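Side-chain contacts in lipase (Streptomyces rimosus, PDB 5MAL), which hydrolyses triacylglycerols and other esters as a secreted SGNH-superfamily lipase, preferring medium-length acyl chains (C8-C12) and also cleaving long-chain acyl-CoA thioesters: residues Y34-A39 with F47-C52; S53-G58 with A62-P67; Y145-S150 with A162-A167; H205-T208 with S214-P217. All coordinates share one frame; numbering follows the deposited sequence.

Contact 1 of 4, residues Y34-A39 with F47-C52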
loop_
_atom_site.group_PDB
_atom_site.type_symbol
_atom_site.label_atom_id
_atom_site.label_comp_id
_atom_site.label_asym_id
_atom_site.label_seq_id
_atom_site.Cartn_x
_atom_site.Cartn_y
_atom_site.Cartn_z
ATOM N N TYR A 34 7.577 4.317 -4.755
ATOM C CA TYR A 34 8.333 5.044 -3.735
ATOM C C TYR A 34 9.613 4.280 -3.331
ATOM O O TYR A 34 10.626 4.912 -3.090
ATOM C CB TYR A 34 7.468 5.379 -2.504
ATOM C CG TYR A 34 7.088 4.203 -1.656
ATOM C CD1 TYR A 34 7.934 3.756 -0.638
ATOM C CD2 TYR A 34 5.873 3.559 -1.839
ATOM C CE1 TYR A 34 7.591 2.675 0.135
ATOM C CE2 TYR A 34 5.514 2.481 -1.062
ATOM C CZ TYR A 34 6.386 2.044 -0.078
ATOM O OH TYR A 34 6.067 0.974 0.708
ATOM N N PRO A 35 9.599 2.921 -3.301
ATOM C CA PRO A 35 10.891 2.334 -2.939
ATOM C C PRO A 35 11.969 2.563 -3.980
ATOM O O PRO A 35 13.105 2.832 -3.614
ATOM C CB PRO A 35 10.575 0.836 -2.829
ATOM C CG PRO A 35 9.132 0.794 -2.479
ATOM C CD PRO A 35 8.553 1.878 -3.348
ATOM N N ALA A 36 11.621 2.460 -5.254
ATOM C CA ALA A 36 12.610 2.677 -6.301
ATOM C C ALA A 36 13.094 4.129 -6.287
ATOM O O ALA A 36 14.280 4.401 -6.462
ATOM C CB ALA A 36 12.037 2.319 -7.650
ATOM N N LEU A 37 12.176 5.066 -6.072
ATOM C CA LEU A 37 12.562 6.469 -5.961
ATOM C C LEU A 37 13.476 6.710 -4.763
ATOM O O LEU A 37 14.435 7.494 -4.832
ATOM C CB LEU A 37 11.329 7.359 -5.850
ATOM C CG LEU A 37 10.434 7.430 -7.088
ATOM C CD1 LEU A 37 9.220 8.285 -6.772
ATOM C CD2 LEU A 37 11.191 7.993 -8.279
ATOM N N TRP A 38 13.165 6.057 -3.652
ATOM C CA TRP A 38 14.000 6.182 -2.479
ATOM C C TRP A 38 15.396 5.649 -2.780
ATOM O O TRP A 38 16.388 6.308 -2.505
ATOM C CB TRP A 38 13.388 5.435 -1.295
ATOM C CG TRP A 38 13.993 5.818 0.010
ATOM C CD1 TRP A 38 13.534 6.766 0.890
ATOM C CD2 TRP A 38 15.160 5.256 0.604
ATOM N NE1 TRP A 38 14.352 6.823 1.990
ATOM C CE2 TRP A 38 15.362 5.912 1.835
ATOM C CE3 TRP A 38 16.066 4.268 0.208
ATOM C CZ2 TRP A 38 16.423 5.600 2.681
ATOM C CZ3 TRP A 38 17.132 3.968 1.055
ATOM C CH2 TRP A 38 17.295 4.634 2.271
ATOM N N ALA A 39 15.478 4.459 -3.362
ATOM C CA ALA A 39 16.781 3.858 -3.588
ATOM C C ALA A 39 17.584 4.733 -4.556
ATOM O O ALA A 39 18.780 4.970 -4.353
ATOM C CB ALA A 39 16.641 2.425 -4.127
ATOM N N PHE A 47 19.536 -2.289 -2.972
ATOM C CA PHE A 47 18.088 -2.228 -3.048
ATOM C C PHE A 47 17.467 -3.571 -3.421
ATOM O O PHE A 47 17.471 -3.983 -4.579
ATOM C CB PHE A 47 17.713 -1.140 -4.055
ATOM C CG PHE A 47 16.243 -0.955 -4.264
ATOM C CD1 PHE A 47 15.355 -0.944 -3.196
ATOM C CD2 PHE A 47 15.752 -0.744 -5.540
ATOM C CE1 PHE A 47 13.996 -0.750 -3.421
ATOM C CE2 PHE A 47 14.403 -0.547 -5.759
ATOM C CZ PHE A 47 13.533 -0.548 -4.700
ATOM N N ASN A 48 16.917 -4.251 -2.429
ATOM C CA ASN A 48 16.223 -5.500 -2.682
ATOM C C ASN A 48 14.715 -5.291 -2.699
ATOM O O ASN A 48 14.071 -5.171 -1.656
ATOM C CB ASN A 48 16.625 -6.554 -1.649
ATOM C CG ASN A 48 17.923 -7.259 -2.025
ATOM O OD1 ASN A 48 17.980 -8.002 -3.008
ATOM N ND2 ASN A 48 18.963 -7.016 -1.259
ATOM N N PHE A 49 14.172 -5.258 -3.910
ATOM C CA PHE A 49 12.798 -4.854 -4.126
ATOM C C PHE A 49 11.975 -6.086 -4.414
ATOM O O PHE A 49 12.027 -6.605 -5.531
ATOM C CB PHE A 49 12.765 -3.862 -5.291
ATOM C CG PHE A 49 11.489 -3.075 -5.428
ATOM C CD1 PHE A 49 10.507 -3.088 -4.443
ATOM C CD2 PHE A 49 11.326 -2.239 -6.528
ATOM C CE1 PHE A 49 9.339 -2.321 -4.583
ATOM C CE2 PHE A 49 10.182 -1.456 -6.672
ATOM C CZ PHE A 49 9.187 -1.494 -5.696
ATOM N N THR A 50 11.237 -6.561 -3.417
ATOM C CA THR A 50 10.503 -7.811 -3.567
ATOM C C THR A 50 8.987 -7.611 -3.487
ATOM O O THR A 50 8.220 -8.563 -3.605
ATOM C CB THR A 50 10.936 -8.846 -2.509
ATOM O OG1 THR A 50 10.739 -8.305 -1.199
ATOM C CG2 THR A 50 12.398 -9.196 -2.694
ATOM N N ALA A 51 8.556 -6.373 -3.283
ATOM C CA ALA A 51 7.135 -6.058 -3.308
ATOM C C ALA A 51 6.518 -6.569 -4.602
ATOM O O ALA A 51 7.187 -6.633 -5.631
ATOM C CB ALA A 51 6.915 -4.543 -3.169
ATOM N N CYS A 52 5.245 -6.921 -4.562
ATOM C CA CYS A 52 4.664 -7.603 -5.702
ATOM C C CYS A 52 3.176 -7.356 -5.793
ATOM O O CYS A 52 2.447 -7.519 -4.827
ATOM C CB CYS A 52 4.956 -9.106 -5.613
ATOM S SG CYS A 52 4.707 -10.012 -7.161
#

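Contact 2 of 4, residues S53-G58 with A62-P67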
loop_
_atom_site.group_PDB
_atom_site.type_symbol
_atom_site.label_atom_id
_atom_site.label_comp_id
_atom_site.label_asym_id
_atom_site.label_seq_id
_atom_site.Cartn_x
_atom_site.Cartn_y
_atom_site.Cartn_z
ATOM N N SER A 53 2.730 -6.936 -6.965
ATOM C CA SER A 53 1.310 -6.739 -7.183
ATOM C C SER A 53 0.544 -7.996 -6.796
ATOM O O SER A 53 0.958 -9.112 -7.130
ATOM C CB SER A 53 1.038 -6.388 -8.646
ATOM O OG SER A 53 -0.358 -6.269 -8.862
ATOM N N GLY A 54 -0.549 -7.819 -6.070
ATOM C CA GLY A 54 -1.398 -8.935 -5.704
ATOM C C GLY A 54 -1.028 -9.590 -4.391
ATOM O O GLY A 54 -1.772 -10.439 -3.896
ATOM N N ALA A 55 0.116 -9.199 -3.828
ATOM C CA ALA A 55 0.617 -9.839 -2.618
ATOM C C ALA A 55 -0.311 -9.722 -1.426
ATOM O O ALA A 55 -0.830 -8.649 -1.100
ATOM C CB ALA A 55 1.981 -9.286 -2.241
ATOM N N ARG A 56 -0.504 -10.862 -0.771
ATOM C CA ARG A 56 -1.107 -10.923 0.545
ATOM C C ARG A 56 0.014 -11.132 1.535
ATOM O O ARG A 56 1.145 -11.407 1.128
ATOM C CB ARG A 56 -2.107 -12.078 0.658
ATOM C CG ARG A 56 -3.440 -11.877 -0.041
ATOM C CD ARG A 56 -4.280 -13.156 0.058
ATOM N NE ARG A 56 -5.695 -12.916 -0.220
ATOM C CZ ARG A 56 -6.192 -12.656 -1.428
ATOM N NH1 ARG A 56 -5.391 -12.593 -2.489
ATOM N NH2 ARG A 56 -7.497 -12.451 -1.578
ATOM N N THR A 57 -0.302 -11.044 2.825
ATOM C CA THR A 57 0.681 -11.318 3.867
ATOM C C THR A 57 1.349 -12.682 3.652
ATOM O O THR A 57 2.542 -12.832 3.895
ATOM C CB THR A 57 0.052 -11.278 5.271
ATOM O OG1 THR A 57 -1.028 -12.212 5.335
ATOM C CG2 THR A 57 -0.464 -9.870 5.602
ATOM N N GLY A 58 0.574 -13.655 3.178
ATOM C CA GLY A 58 1.078 -14.996 2.922
ATOM C C GLY A 58 2.086 -15.033 1.790
ATOM O O GLY A 58 3.031 -15.825 1.791
ATOM N N ALA A 62 5.943 -16.166 1.736
ATOM C CA ALA A 62 6.394 -17.211 0.818
ATOM C C ALA A 62 7.413 -16.757 -0.224
ATOM O O ALA A 62 8.213 -17.559 -0.690
ATOM C CB ALA A 62 5.186 -17.829 0.107
ATOM N N LYS A 63 7.381 -15.484 -0.606
ATOM C CA LYS A 63 8.115 -15.063 -1.789
ATOM C C LYS A 63 9.002 -13.841 -1.573
ATOM O O LYS A 63 9.885 -13.587 -2.392
ATOM C CB LYS A 63 7.145 -14.760 -2.946
ATOM C CG LYS A 63 6.467 -15.988 -3.580
ATOM C CD LYS A 63 5.688 -15.610 -4.845
ATOM C CE LYS A 63 4.603 -14.580 -4.545
ATOM N NZ LYS A 63 3.246 -14.955 -5.053
ATOM N N GLN A 64 8.758 -13.076 -0.507
ATOM C CA GLN A 64 9.340 -11.726 -0.416
ATOM C C GLN A 64 10.399 -11.491 0.658
ATOM O O GLN A 64 11.158 -10.524 0.578
ATOM C CB GLN A 64 8.233 -10.698 -0.193
ATOM C CG GLN A 64 7.155 -10.685 -1.271
ATOM C CD GLN A 64 6.286 -9.456 -1.149
ATOM O OE1 GLN A 64 6.595 -8.557 -0.363
ATOM N NE2 GLN A 64 5.206 -9.398 -1.926
ATOM N N LEU A 65 10.442 -12.337 1.678
ATOM C CA LEU A 65 11.342 -12.052 2.793
ATOM C C LEU A 65 12.762 -12.561 2.564
ATOM O O LEU A 65 13.640 -12.340 3.398
ATOM C CB LEU A 65 10.784 -12.637 4.083
ATOM C CG LEU A 65 9.458 -12.039 4.556
ATOM C CD1 LEU A 65 8.931 -12.823 5.732
ATOM C CD2 LEU A 65 9.613 -10.563 4.920
ATOM N N THR A 66 12.995 -13.219 1.434
ATOM C CA THR A 66 14.296 -13.832 1.161
ATOM C C THR A 66 15.519 -12.922 1.429
ATOM O O THR A 66 16.469 -13.358 2.087
ATOM C CB THR A 66 14.349 -14.363 -0.284
ATOM O OG1 THR A 66 13.331 -15.361 -0.445
ATOM C CG2 THR A 66 15.703 -14.968 -0.597
ATOM N N PRO A 67 15.493 -11.656 0.967
ATOM C CA PRO A 67 16.671 -10.813 1.216
ATOM C C PRO A 67 16.668 -10.086 2.560
ATOM O O PRO A 67 17.544 -9.249 2.809
ATOM C CB PRO A 67 16.607 -9.799 0.068
ATOM C CG PRO A 67 15.147 -9.629 -0.173
ATOM C CD PRO A 67 14.504 -10.974 0.108
#

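Contact 3 of 4, residues Y145-S150 with A162-A167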
loop_
_atom_site.group_PDB
_atom_site.type_symbol
_atom_site.label_atom_id
_atom_site.label_comp_id
_atom_site.label_asym_id
_atom_site.label_seq_id
_atom_site.Cartn_x
_atom_site.Cartn_y
_atom_site.Cartn_z
ATOM N N TYR A 145 -11.035 8.699 -1.427
ATOM C CA TYR A 145 -11.956 9.743 -1.872
ATOM C C TYR A 145 -11.967 10.985 -1.004
ATOM O O TYR A 145 -11.848 10.903 0.224
ATOM C CB TYR A 145 -13.385 9.179 -1.933
ATOM C CG TYR A 145 -13.547 8.181 -3.027
ATOM C CD1 TYR A 145 -13.661 8.599 -4.343
ATOM C CD2 TYR A 145 -13.569 6.812 -2.761
ATOM C CE1 TYR A 145 -13.791 7.700 -5.369
ATOM C CE2 TYR A 145 -13.705 5.895 -3.791
ATOM C CZ TYR A 145 -13.814 6.350 -5.094
ATOM O OH TYR A 145 -13.950 5.481 -6.157
ATOM N N LYS A 146 -12.129 12.131 -1.654
ATOM C CA LYS A 146 -12.507 13.352 -0.961
ATOM C C LYS A 146 -14.021 13.382 -0.939
ATOM O O LYS A 146 -14.658 13.249 -1.988
ATOM C CB LYS A 146 -11.976 14.599 -1.664
ATOM C CG LYS A 146 -12.593 15.881 -1.115
ATOM C CD LYS A 146 -12.344 17.055 -2.050
ATOM C CE LYS A 146 -12.434 18.399 -1.320
ATOM N NZ LYS A 146 -13.245 18.304 -0.067
ATOM N N LEU A 147 -14.603 13.538 0.244
ATOM C CA LEU A 147 -16.051 13.576 0.363
ATOM C C LEU A 147 -16.582 15.011 0.369
ATOM O O LEU A 147 -15.860 15.940 0.728
ATOM C CB LEU A 147 -16.492 12.854 1.634
ATOM C CG LEU A 147 -16.037 11.404 1.787
ATOM C CD1 LEU A 147 -16.671 10.790 3.023
ATOM C CD2 LEU A 147 -16.386 10.589 0.546
ATOM N N GLY A 148 -17.841 15.175 -0.032
ATOM C CA GLY A 148 -18.551 16.425 0.176
ATOM C C GLY A 148 -18.790 17.268 -1.058
ATOM O O GLY A 148 -19.596 18.202 -1.040
ATOM N N GLY A 149 -18.086 16.957 -2.138
ATOM C CA GLY A 149 -18.250 17.722 -3.353
ATOM C C GLY A 149 -18.927 16.911 -4.431
ATOM O O GLY A 149 -19.160 15.718 -4.276
ATOM N N SER A 150 -19.263 17.577 -5.522
ATOM C CA SER A 150 -19.698 16.895 -6.722
ATOM C C SER A 150 -18.496 16.135 -7.262
ATOM O O SER A 150 -17.393 16.667 -7.281
ATOM C CB SER A 150 -20.231 17.901 -7.746
ATOM O OG SER A 150 -20.855 17.263 -8.845
ATOM N N ALA A 162 -17.635 4.630 2.462
ATOM C CA ALA A 162 -17.449 3.282 2.984
ATOM C C ALA A 162 -16.047 2.773 2.686
ATOM O O ALA A 162 -15.397 2.180 3.549
ATOM C CB ALA A 162 -18.495 2.342 2.402
ATOM N N ILE A 163 -15.598 2.998 1.456
ATOM C CA ILE A 163 -14.226 2.690 1.056
ATOM C C ILE A 163 -13.218 3.488 1.867
ATOM O O ILE A 163 -12.183 2.966 2.268
ATOM C CB ILE A 163 -14.024 2.979 -0.432
ATOM C CG1 ILE A 163 -14.643 1.876 -1.256
ATOM C CG2 ILE A 163 -12.574 3.049 -0.800
ATOM C CD1 ILE A 163 -15.253 2.384 -2.495
ATOM N N ASN A 164 -13.508 4.763 2.103
ATOM C CA ASN A 164 -12.656 5.571 2.966
ATOM C C ASN A 164 -12.551 4.960 4.359
ATOM O O ASN A 164 -11.483 4.920 4.951
ATOM C CB ASN A 164 -13.191 6.994 3.084
ATOM C CG ASN A 164 -12.759 7.879 1.935
ATOM O OD1 ASN A 164 -12.136 7.426 0.989
ATOM N ND2 ASN A 164 -13.093 9.146 2.024
ATOM N N ALA A 165 -13.687 4.508 4.879
ATOM C CA ALA A 165 -13.738 3.923 6.210
ATOM C C ALA A 165 -12.887 2.663 6.286
ATOM O O ALA A 165 -12.230 2.420 7.297
ATOM C CB ALA A 165 -15.189 3.624 6.605
ATOM N N ALA A 166 -12.921 1.864 5.221
ATOM C CA ALA A 166 -12.073 0.686 5.097
ATOM C C ALA A 166 -10.612 1.094 5.178
ATOM O O ALA A 166 -9.827 0.465 5.865
ATOM C CB ALA A 166 -12.348 -0.042 3.791
ATOM N N ALA A 167 -10.249 2.151 4.461
ATOM C CA ALA A 167 -8.890 2.679 4.540
ATOM C C ALA A 167 -8.578 3.113 5.963
ATOM O O ALA A 167 -7.527 2.770 6.509
ATOM C CB ALA A 167 -8.718 3.847 3.592
#

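Contact 4 of 4, residues H205-T208 with S214-P217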
loop_
_atom_site.group_PDB
_atom_site.type_symbol
_atom_site.label_atom_id
_atom_site.label_comp_id
_atom_site.label_asym_id
_atom_site.label_seq_id
_atom_site.Cartn_x
_atom_site.Cartn_y
_atom_site.Cartn_z
ATOM N N HIS A 205 -5.221 6.722 -9.428
ATOM C CA HIS A 205 -6.036 6.390 -10.585
ATOM C C HIS A 205 -7.443 6.109 -10.108
ATOM O O HIS A 205 -7.634 5.491 -9.063
ATOM C CB HIS A 205 -5.498 5.159 -11.323
ATOM C CG HIS A 205 -4.159 5.360 -11.953
ATOM N ND1 HIS A 205 -3.995 5.981 -13.175
ATOM C CD2 HIS A 205 -2.919 5.008 -11.541
ATOM C CE1 HIS A 205 -2.710 6.017 -13.478
ATOM N NE2 HIS A 205 -2.037 5.419 -12.510
ATOM N N SER A 206 -8.429 6.547 -10.875
ATOM C CA SER A 206 -9.784 6.126 -10.601
ATOM C C SER A 206 -9.938 4.723 -11.172
ATOM O O SER A 206 -8.955 4.028 -11.409
ATOM C CB SER A 206 -10.797 7.081 -11.219
ATOM O OG SER A 206 -12.106 6.750 -10.780
ATOM N N VAL A 207 -11.174 4.306 -11.392
ATOM C CA VAL A 207 -11.413 3.106 -12.155
ATOM C C VAL A 207 -10.985 3.375 -13.578
ATOM O O VAL A 207 -11.606 4.174 -14.274
ATOM C CB VAL A 207 -12.875 2.710 -12.115
ATOM C CG1 VAL A 207 -13.056 1.371 -12.787
ATOM C CG2 VAL A 207 -13.320 2.654 -10.688
ATOM N N THR A 208 -9.930 2.707 -14.016
ATOM C CA THR A 208 -9.270 3.132 -15.249
ATOM C C THR A 208 -8.751 1.954 -16.063
ATOM O O THR A 208 -9.019 0.789 -15.738
ATOM C CB THR A 208 -8.099 4.096 -14.932
ATOM O OG1 THR A 208 -7.631 4.707 -16.140
ATOM C CG2 THR A 208 -6.951 3.349 -14.268
ATOM N N SER A 214 -6.313 0.751 -11.495
ATOM C CA SER A 214 -7.413 1.388 -10.805
ATOM C C SER A 214 -7.153 1.471 -9.302
ATOM O O SER A 214 -6.727 0.502 -8.711
ATOM C CB SER A 214 -8.713 0.625 -11.085
ATOM O OG SER A 214 -8.882 0.380 -12.477
ATOM N N TYR A 215 -7.365 2.655 -8.730
ATOM C CA TYR A 215 -7.220 2.939 -7.294
ATOM C C TYR A 215 -5.785 2.884 -6.792
ATOM O O TYR A 215 -5.533 2.969 -5.591
ATOM C CB TYR A 215 -8.085 1.997 -6.462
ATOM C CG TYR A 215 -9.542 2.233 -6.720
ATOM C CD1 TYR A 215 -10.169 3.365 -6.219
ATOM C CD2 TYR A 215 -10.280 1.355 -7.500
ATOM C CE1 TYR A 215 -11.499 3.607 -6.464
ATOM C CE2 TYR A 215 -11.621 1.591 -7.760
ATOM C CZ TYR A 215 -12.222 2.724 -7.239
ATOM O OH TYR A 215 -13.556 2.976 -7.467
ATOM N N HIS A 216 -4.836 2.762 -7.702
ATOM C CA HIS A 216 -3.444 2.797 -7.287
ATOM C C HIS A 216 -2.862 4.184 -7.465
ATOM O O HIS A 216 -3.396 4.983 -8.223
ATOM C CB HIS A 216 -2.647 1.777 -8.071
ATOM C CG HIS A 216 -2.914 0.385 -7.623
ATOM N ND1 HIS A 216 -4.031 -0.320 -8.014
ATOM C CD2 HIS A 216 -2.264 -0.399 -6.733
ATOM C CE1 HIS A 216 -4.030 -1.501 -7.419
ATOM N NE2 HIS A 216 -2.969 -1.571 -6.636
ATOM N N PRO A 217 -1.769 4.483 -6.759
ATOM C CA PRO A 217 -1.196 5.820 -6.918
ATOM C C PRO A 217 -0.697 6.053 -8.328
ATOM O O PRO A 217 -0.193 5.132 -8.980
ATOM C CB PRO A 217 -0.026 5.817 -5.943
ATOM C CG PRO A 217 -0.416 4.823 -4.904
ATOM C CD PRO A 217 -1.111 3.733 -5.677
#

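Contact 1 of 4, residues Y34-A39 with F47-C52
Phe47 meets the helix at two points along its ring. Near the root, the methyl carbon CB of Ala39 sits over one face, 3.6 Å from the ring centroid and 21° off the ring normal, a close CH-pi contact. At the far end, CZ of Phe47 reaches the first turn of the helix, 3.8 Å from CB of Pro35. The torsion accounts for this reach: CG of Phe47 is anti to its own backbone N (chi1 179°), which sends the ring back along the helix from Ala39 toward Pro35. On the opposite face of the same ring lies CB of Phe49, offset toward the rim, and the ring is thereby held between Ala39 of the helix and the neighbouring strand residue Phe49. Phe49 in turn offers a face to Pro35, whose CB stands 4.2 Å from the ring centroid. No hydrogen bond crosses, and the side chains that meet are all apolar. The axes of 34-39 and 47-49 run antiparallel, 173° apart in direction and 9.6 Å at closest approach, as expected for a helix packed on a parallel alpha/beta sheet. Strand 46-49 is outermost on this side; Pro35 also touches Tyr4 and Ala6 of adjacent strand 3-8, while Leu37 and Trp38 lean on helix 219-232.

Contact 2 of 4, residues S53-G58 with A62-P67
Gln64 touches Ala55 through its amide nitrogen: NE2 lies 3.2 Å from CB of Ala55, a van der Waals approach rather than a polar one. The second link is a backbone bond, in which Ala62 N donates to Gly58 O at 2.9 Å with an N-H...O angle of 143°. CB of Ala62 also rests against that carbonyl, 3.4 Å from Gly58 O. The Ala62-Gly58 bond is the i to i+4 bond of helix 57-64, the short helix that follows strand 46-49 in the SGNH fold; Arg56 occupies its N-cap position, and a wider pi-type turn appears at 62-64. The helix thus brings Gln64 back toward the loop that leads into it. CG of Gln64 sits beside the backbone N (chi1 -58°), anti to the carbonyl carbon, and the chain beyond is extended, which carries the amide from the helix across to Ala55. OE1 of Gln64 is anchored from the next shell by a hydrogen bond from Gly8 N, at the end of strand 3-8, and the side chain touches Cys52 and Leu7. Around Ala55, the carbonyl O is bound by ND2 of Asn82. In the first turn of the helix, Thr57 OG1 bonds to Asp83 OD2, and Thr57 packs on Gln119 and Val123 of helix 98-130.

Contact 3 of 4, residues Y145-S150 with A162-A167
Tyr145 and Asn164 approach to 6.4 Å between their CA atoms, where an irregular loop passes beside helix 159-180 and the loop backbone faces a helix side chain. The carboxamide of Asn164 bridges both polar backbone atoms of one residue in this alpha/beta SGNH fold, mimicking the way a neighbouring strand would pair with an extended chain. Tyr145 is itself in an extended conformation, which lets its N-H and C=O face the amide together. Tyr145 N donates to OD1 of Asn164 at 2.9 Å, in the carbonyl plane and on a lone pair of OD1. In return, ND2 of Asn164 donates to Tyr145 O at 2.8 Å, with an N-H...O angle of 162° and the acceptor close to the amide plane. Two bonds in opposite senses fix the rotation of the buried amide. With CG of Asn164 beside its backbone N (chi1 -83°), the group projects from the helix to the loop. Leu147 comes from the opposite direction, its CG 3.7 Å from Asn164 ND2. The Tyr145 ring meets OD1 of Asn164 at its edge, and its plane is turned 37° from that of the amide. Beyond, its hydroxyl bonds to that of Tyr215, and Ile163 also packs on Met90 of helix 86-96. At the helix side of the ring, CD1 of Ile163 stands 4.1 Å from CE2 of Tyr145.

Contact 4 of 4, residues H205-T208 with S214-P217
His205 and His216 join two arms of the one loop between helices 189-192 and 219-232: His205 N donates to His216 O at 2.8 Å, nearly straight at 169°. The carbonyl of the same His205 takes Tyr215 N, one residue before His216, at 2.9 Å from above its plane; a weak second bond runs to Ser206 O. CG of His205 lies beside its own N (chi1 -66°), which brings CD2 within 3.4 Å of His216 O, while NE2 bonds to Gly16 O. Tyr215 has left-handed backbone angles, a kink immediately before the active-site His216 of the SGNH hydrolase fold. His216 ND1 turns back to Ser214 O, 2.9 Å, from above the carbonyl plane, and NE2 bonds to the nucleophile Ser10 OG; a backbone carbonyl thus stands where a triad acid would, consistent with a Ser/His dyad. Against the several backbone bonds of the His205 end, Val207 forms the solvent-exposed side. It runs alongside the Tyr215 side chain in the same sense, CG2 3.2 Å from Tyr215 OH, a hydroxyl also bonded by Asn94. One polar tie crosses here: Thr208 N donates to Ser214 OG at 3.0 Å, essentially straight at 179°. Ser214 OG also has Val211 O as a partner.

Overall arrangement
The four contacts follow one another along the chain and fall into two touching pairs. Contacts 1 and 2 have centres 14 Å apart and meet where Thr50 OG1 and Gln64 O form a probable hydrogen bond of 2.9 Å. Contacts 3 and 4, also 14 Å apart between centres, are linked by a probable bond of the same length between Tyr145 OH and Tyr215 OH. Contacts 1 and 3 lie on opposite sides of the chain's centre, 29 Å between centres. Contact 4 holds active-site His216, about 3 Å from nucleophile Ser10 between side chains; Ala55 of contact 2 lies about 8 Å from Ser10 and Phe49 of contact 1 about 10 Å.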